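Local coordinates for protein DNMT2 (Spodoptera frugiperda, PDB 4H0N) that probably methylates cytosine 38 in the anticodon loop of aspartate tRNA, using S-adenosylmethionine as methyl donor, and can also methylate cytosine in DNA, at residues Q144-P156 against E180-S194. The protein carries 3 engineered substitutions. Sequence-based numbering, arbitrary orientation.
Sequences QEFLLCPSTVGVP and EIITRLPKDFGVPHS
Val153 CG1 sits over the centre of one face of the Phe189 ring, 3.7 Å from its centroid, in a CH-pi contact, while Lys187 CG lies over the opposite face, nearer the rim. Both faces of the ring thus meet aliphatic carbon, one from across the contact and one from its own loop. With Val153 CG1 trans to the backbone N (chi1 -165°), the second methyl, CG2, meets Leu185 CD1 at 3.7 Å, and one valine serves two partners. The His193 ring has Gly154 O over one face, toward the rim, and its ND1 donates to Ser194 O.

At the strand end, Ile182 lies alongside Phe146, pointing the same way, with its CB 3.6 Å from Phe146 CD2. Ile182 CD1 reaches the amide of Gln144, 3.6 Å from Gln144 CD. That amide is held by polar bonds too: OE1 accepts from Arg178 N, and NE2 donates to Glu145 O (3.1 Å) and, weakly, to Glu180 O. Glu145 O also takes Ile182 N, from the opposite face of its carbonyl plane. Shortening Gln144 to an alanine would probably leave Arg178 N without this acceptor and open a gap beside Ile182 CD1. Leu147 N donates to Ile182 O (2.9 Å, 172° at the hydrogen), completing a single parallel bridge around Phe146 and Ile182.

Helix 321-332 backs several of these side chains, among them Phe146, Val153, Leu185 and Phe189. The example illustrates how a loop can pair with an edge strand through a single parallel bridge: strand 141-148 is the outermost strand at one end of the mixed sheet of a Rossmann-like class I methyltransferase fold, and the loop after its antiparallel neighbour, strand 161-168, runs along its outer side.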
# COMPACT_ATOMS: atom_id res chain seq x y z
N GLN A 144 -4.55 -17.72 7.36
CA GLN A 144 -5.74 -17.30 6.65
C GLN A 144 -5.35 -16.33 5.52
O GLN A 144 -4.56 -15.40 5.73
CB GLN A 144 -6.72 -16.62 7.59
CG GLN A 144 -7.98 -16.16 6.91
CD GLN A 144 -8.80 -17.31 6.36
OE1 GLN A 144 -9.48 -18.01 7.11
NE2 GLN A 144 -8.74 -17.51 5.05
N GLU A 145 -5.87 -16.57 4.32
CA GLU A 145 -5.70 -15.65 3.21
C GLU A 145 -6.88 -14.70 3.09
O GLU A 145 -8.03 -15.09 3.30
CB GLU A 145 -5.53 -16.41 1.90
CG GLU A 145 -4.33 -17.32 1.85
CD GLU A 145 -4.12 -17.94 0.49
OE1 GLU A 145 -5.06 -18.59 -0.02
OE2 GLU A 145 -3.03 -17.76 -0.09
N PHE A 146 -6.60 -13.44 2.75
CA PHE A 146 -7.66 -12.45 2.57
C PHE A 146 -7.54 -11.77 1.21
O PHE A 146 -6.47 -11.74 0.61
CB PHE A 146 -7.58 -11.37 3.64
CG PHE A 146 -7.70 -11.87 5.05
CD1 PHE A 146 -6.58 -12.31 5.74
CD2 PHE A 146 -8.92 -11.86 5.71
CE1 PHE A 146 -6.69 -12.74 7.05
CE2 PHE A 146 -9.03 -12.30 7.01
CZ PHE A 146 -7.92 -12.73 7.68
N LEU A 147 -8.66 -11.23 0.75
CA LEU A 147 -8.66 -10.27 -0.35
C LEU A 147 -9.49 -9.08 0.09
O LEU A 147 -10.72 -9.06 -0.03
CB LEU A 147 -9.23 -10.89 -1.63
CG LEU A 147 -8.26 -11.69 -2.51
CD1 LEU A 147 -9.00 -12.35 -3.67
CD2 LEU A 147 -7.13 -10.81 -3.03
N LEU A 148 -8.81 -8.07 0.63
CA LEU A 148 -9.46 -6.94 1.26
C LEU A 148 -9.27 -5.64 0.51
O LEU A 148 -8.22 -5.37 -0.07
CB LEU A 148 -8.96 -6.76 2.68
CG LEU A 148 -9.25 -7.94 3.60
CD1 LEU A 148 -8.72 -7.64 4.98
CD2 LEU A 148 -10.74 -8.21 3.64
N CYS A 149 -10.32 -4.83 0.57
CA CYS A 149 -10.31 -3.48 0.08
C CYS A 149 -10.59 -2.61 1.29
O CYS A 149 -11.35 -3.01 2.17
CB CYS A 149 -11.41 -3.32 -0.96
SG CYS A 149 -11.33 -1.80 -1.88
N PRO A 150 -9.97 -1.42 1.37
CA PRO A 150 -10.22 -0.50 2.48
C PRO A 150 -11.66 -0.00 2.52
O PRO A 150 -12.11 0.51 3.54
CB PRO A 150 -9.28 0.67 2.17
CG PRO A 150 -8.22 0.11 1.33
CD PRO A 150 -8.87 -0.96 0.50
N SER A 151 -12.39 -0.14 1.41
CA SER A 151 -13.77 0.32 1.35
C SER A 151 -14.69 -0.51 2.22
O SER A 151 -15.81 -0.09 2.52
CB SER A 151 -14.27 0.35 -0.10
OG SER A 151 -14.02 -0.88 -0.75
N THR A 152 -14.24 -1.69 2.63
CA THR A 152 -15.04 -2.51 3.53
C THR A 152 -14.65 -2.22 4.98
O THR A 152 -15.42 -2.48 5.90
CB THR A 152 -14.91 -4.02 3.23
OG1 THR A 152 -13.68 -4.53 3.76
CG2 THR A 152 -14.99 -4.28 1.73
N VAL A 153 -13.46 -1.65 5.16
CA VAL A 153 -13.00 -1.23 6.48
C VAL A 153 -13.39 0.24 6.75
O VAL A 153 -12.77 0.94 7.55
CB VAL A 153 -11.46 -1.47 6.62
CG1 VAL A 153 -11.01 -1.41 8.07
CG2 VAL A 153 -11.10 -2.83 6.05
N GLY A 154 -14.45 0.70 6.09
CA GLY A 154 -14.96 2.04 6.33
C GLY A 154 -14.08 3.17 5.84
O GLY A 154 -14.22 4.31 6.28
N VAL A 155 -13.17 2.86 4.92
CA VAL A 155 -12.28 3.86 4.35
C VAL A 155 -12.64 4.11 2.89
O VAL A 155 -12.71 3.17 2.10
CB VAL A 155 -10.82 3.42 4.47
CG1 VAL A 155 -9.88 4.51 3.97
CG2 VAL A 155 -10.50 3.07 5.92
N PRO A 156 -12.87 5.38 2.52
CA PRO A 156 -13.36 5.73 1.18
C PRO A 156 -12.27 5.65 0.12
O PRO A 156 -11.86 6.67 -0.42
CB PRO A 156 -13.82 7.19 1.35
CG PRO A 156 -12.95 7.72 2.43
CD PRO A 156 -12.70 6.57 3.38
N GLU A 180 -10.93 -21.26 2.18
CA GLU A 180 -11.43 -20.32 1.18
C GLU A 180 -11.07 -18.88 1.58
O GLU A 180 -10.99 -18.57 2.77
CB GLU A 180 -12.94 -20.46 0.97
CG GLU A 180 -13.57 -19.50 -0.04
CD GLU A 180 -15.04 -19.22 0.26
OE1 GLU A 180 -15.56 -19.78 1.26
OE2 GLU A 180 -15.68 -18.45 -0.49
N ILE A 181 -10.86 -18.03 0.58
CA ILE A 181 -10.41 -16.66 0.78
C ILE A 181 -11.50 -15.76 1.36
O ILE A 181 -12.64 -15.75 0.88
CB ILE A 181 -9.87 -16.06 -0.54
CG1 ILE A 181 -8.64 -16.84 -1.01
CG2 ILE A 181 -9.57 -14.58 -0.39
CD1 ILE A 181 -7.44 -15.98 -1.38
N ILE A 182 -11.14 -14.99 2.38
CA ILE A 182 -12.06 -14.09 3.05
C ILE A 182 -12.10 -12.72 2.37
O ILE A 182 -11.07 -12.10 2.15
CB ILE A 182 -11.66 -13.90 4.53
CG1 ILE A 182 -11.86 -15.20 5.30
CG2 ILE A 182 -12.46 -12.79 5.17
CD1 ILE A 182 -11.56 -15.08 6.78
N THR A 183 -13.31 -12.26 2.05
CA THR A 183 -13.49 -11.00 1.33
C THR A 183 -13.72 -9.81 2.25
O THR A 183 -13.60 -8.66 1.83
CB THR A 183 -14.64 -11.09 0.31
OG1 THR A 183 -15.70 -11.89 0.86
CG2 THR A 183 -14.16 -11.73 -0.97
N ARG A 184 -14.07 -10.09 3.50
CA ARG A 184 -14.20 -9.02 4.49
C ARG A 184 -14.06 -9.54 5.92
O ARG A 184 -14.52 -10.63 6.24
CB ARG A 184 -15.50 -8.25 4.31
CG ARG A 184 -16.76 -9.09 4.32
CD ARG A 184 -17.96 -8.18 4.53
NE ARG A 184 -19.23 -8.88 4.70
CZ ARG A 184 -19.54 -9.61 5.76
NH1 ARG A 184 -18.66 -9.76 6.75
NH2 ARG A 184 -20.72 -10.21 5.84
N LEU A 185 -13.42 -8.74 6.77
CA LEU A 185 -13.19 -9.08 8.17
C LEU A 185 -14.52 -9.29 8.90
O LEU A 185 -15.55 -8.76 8.48
CB LEU A 185 -12.39 -7.96 8.85
CG LEU A 185 -11.22 -7.36 8.07
CD1 LEU A 185 -11.28 -5.85 8.13
CD2 LEU A 185 -9.87 -7.85 8.60
N PRO A 186 -14.49 -10.08 9.99
CA PRO A 186 -15.68 -10.34 10.83
C PRO A 186 -16.26 -9.06 11.42
O PRO A 186 -17.47 -8.95 11.59
CB PRO A 186 -15.12 -11.21 11.96
CG PRO A 186 -13.92 -11.86 11.38
CD PRO A 186 -13.32 -10.87 10.43
N LYS A 187 -15.38 -8.12 11.73
CA LYS A 187 -15.78 -6.82 12.24
C LYS A 187 -16.33 -5.97 11.11
O LYS A 187 -15.68 -5.80 10.08
CB LYS A 187 -14.58 -6.14 12.89
CG LYS A 187 -14.86 -4.76 13.44
CD LYS A 187 -13.69 -4.26 14.28
CE LYS A 187 -13.94 -2.85 14.78
NZ LYS A 187 -15.30 -2.73 15.37
N ASP A 188 -17.54 -5.44 11.30
CA ASP A 188 -18.17 -4.57 10.31
C ASP A 188 -17.91 -3.11 10.66
O ASP A 188 -18.20 -2.66 11.77
CB ASP A 188 -19.68 -4.83 10.26
CG ASP A 188 -20.33 -4.34 8.98
OD1 ASP A 188 -19.77 -3.42 8.33
OD2 ASP A 188 -21.39 -4.87 8.60
N PHE A 189 -17.36 -2.36 9.70
CA PHE A 189 -17.04 -0.96 9.92
C PHE A 189 -18.09 -0.03 9.34
O PHE A 189 -17.99 1.19 9.46
CB PHE A 189 -15.66 -0.62 9.37
CG PHE A 189 -14.53 -1.32 10.07
CD1 PHE A 189 -14.15 -2.60 9.69
CD2 PHE A 189 -13.85 -0.71 11.11
CE1 PHE A 189 -13.12 -3.26 10.33
CE2 PHE A 189 -12.81 -1.36 11.76
CZ PHE A 189 -12.45 -2.63 11.37
N GLY A 190 -19.11 -0.61 8.72
CA GLY A 190 -20.21 0.16 8.17
C GLY A 190 -19.89 0.81 6.84
O GLY A 190 -19.21 0.23 6.00
N VAL A 191 -20.40 2.01 6.63
CA VAL A 191 -20.22 2.71 5.37
C VAL A 191 -19.06 3.70 5.49
O VAL A 191 -18.98 4.42 6.48
CB VAL A 191 -21.51 3.44 4.97
CG1 VAL A 191 -21.27 4.41 3.83
CG2 VAL A 191 -22.58 2.42 4.61
N PRO A 192 -18.15 3.71 4.50
CA PRO A 192 -16.99 4.61 4.55
C PRO A 192 -17.45 6.06 4.68
O PRO A 192 -18.48 6.43 4.11
CB PRO A 192 -16.32 4.40 3.19
CG PRO A 192 -16.76 3.06 2.75
CD PRO A 192 -18.16 2.90 3.27
N HIS A 193 -16.72 6.85 5.45
CA HIS A 193 -17.07 8.26 5.62
C HIS A 193 -16.73 9.05 4.35
O HIS A 193 -15.93 8.60 3.53
CB HIS A 193 -16.34 8.85 6.82
CG HIS A 193 -14.86 8.59 6.83
ND1 HIS A 193 -14.02 9.02 5.82
CD2 HIS A 193 -14.07 7.95 7.72
CE1 HIS A 193 -12.79 8.65 6.10
NE2 HIS A 193 -12.79 8.00 7.24
N SER A 194 -17.33 10.23 4.21
CA SER A 194 -17.02 11.11 3.09
C SER A 194 -15.56 11.57 3.17
O SER A 194 -14.82 11.20 4.08
CB SER A 194 -17.95 12.31 3.08
OG SER A 194 -17.61 13.22 4.11
O HOH W 1 -13.06 -6.51 0.83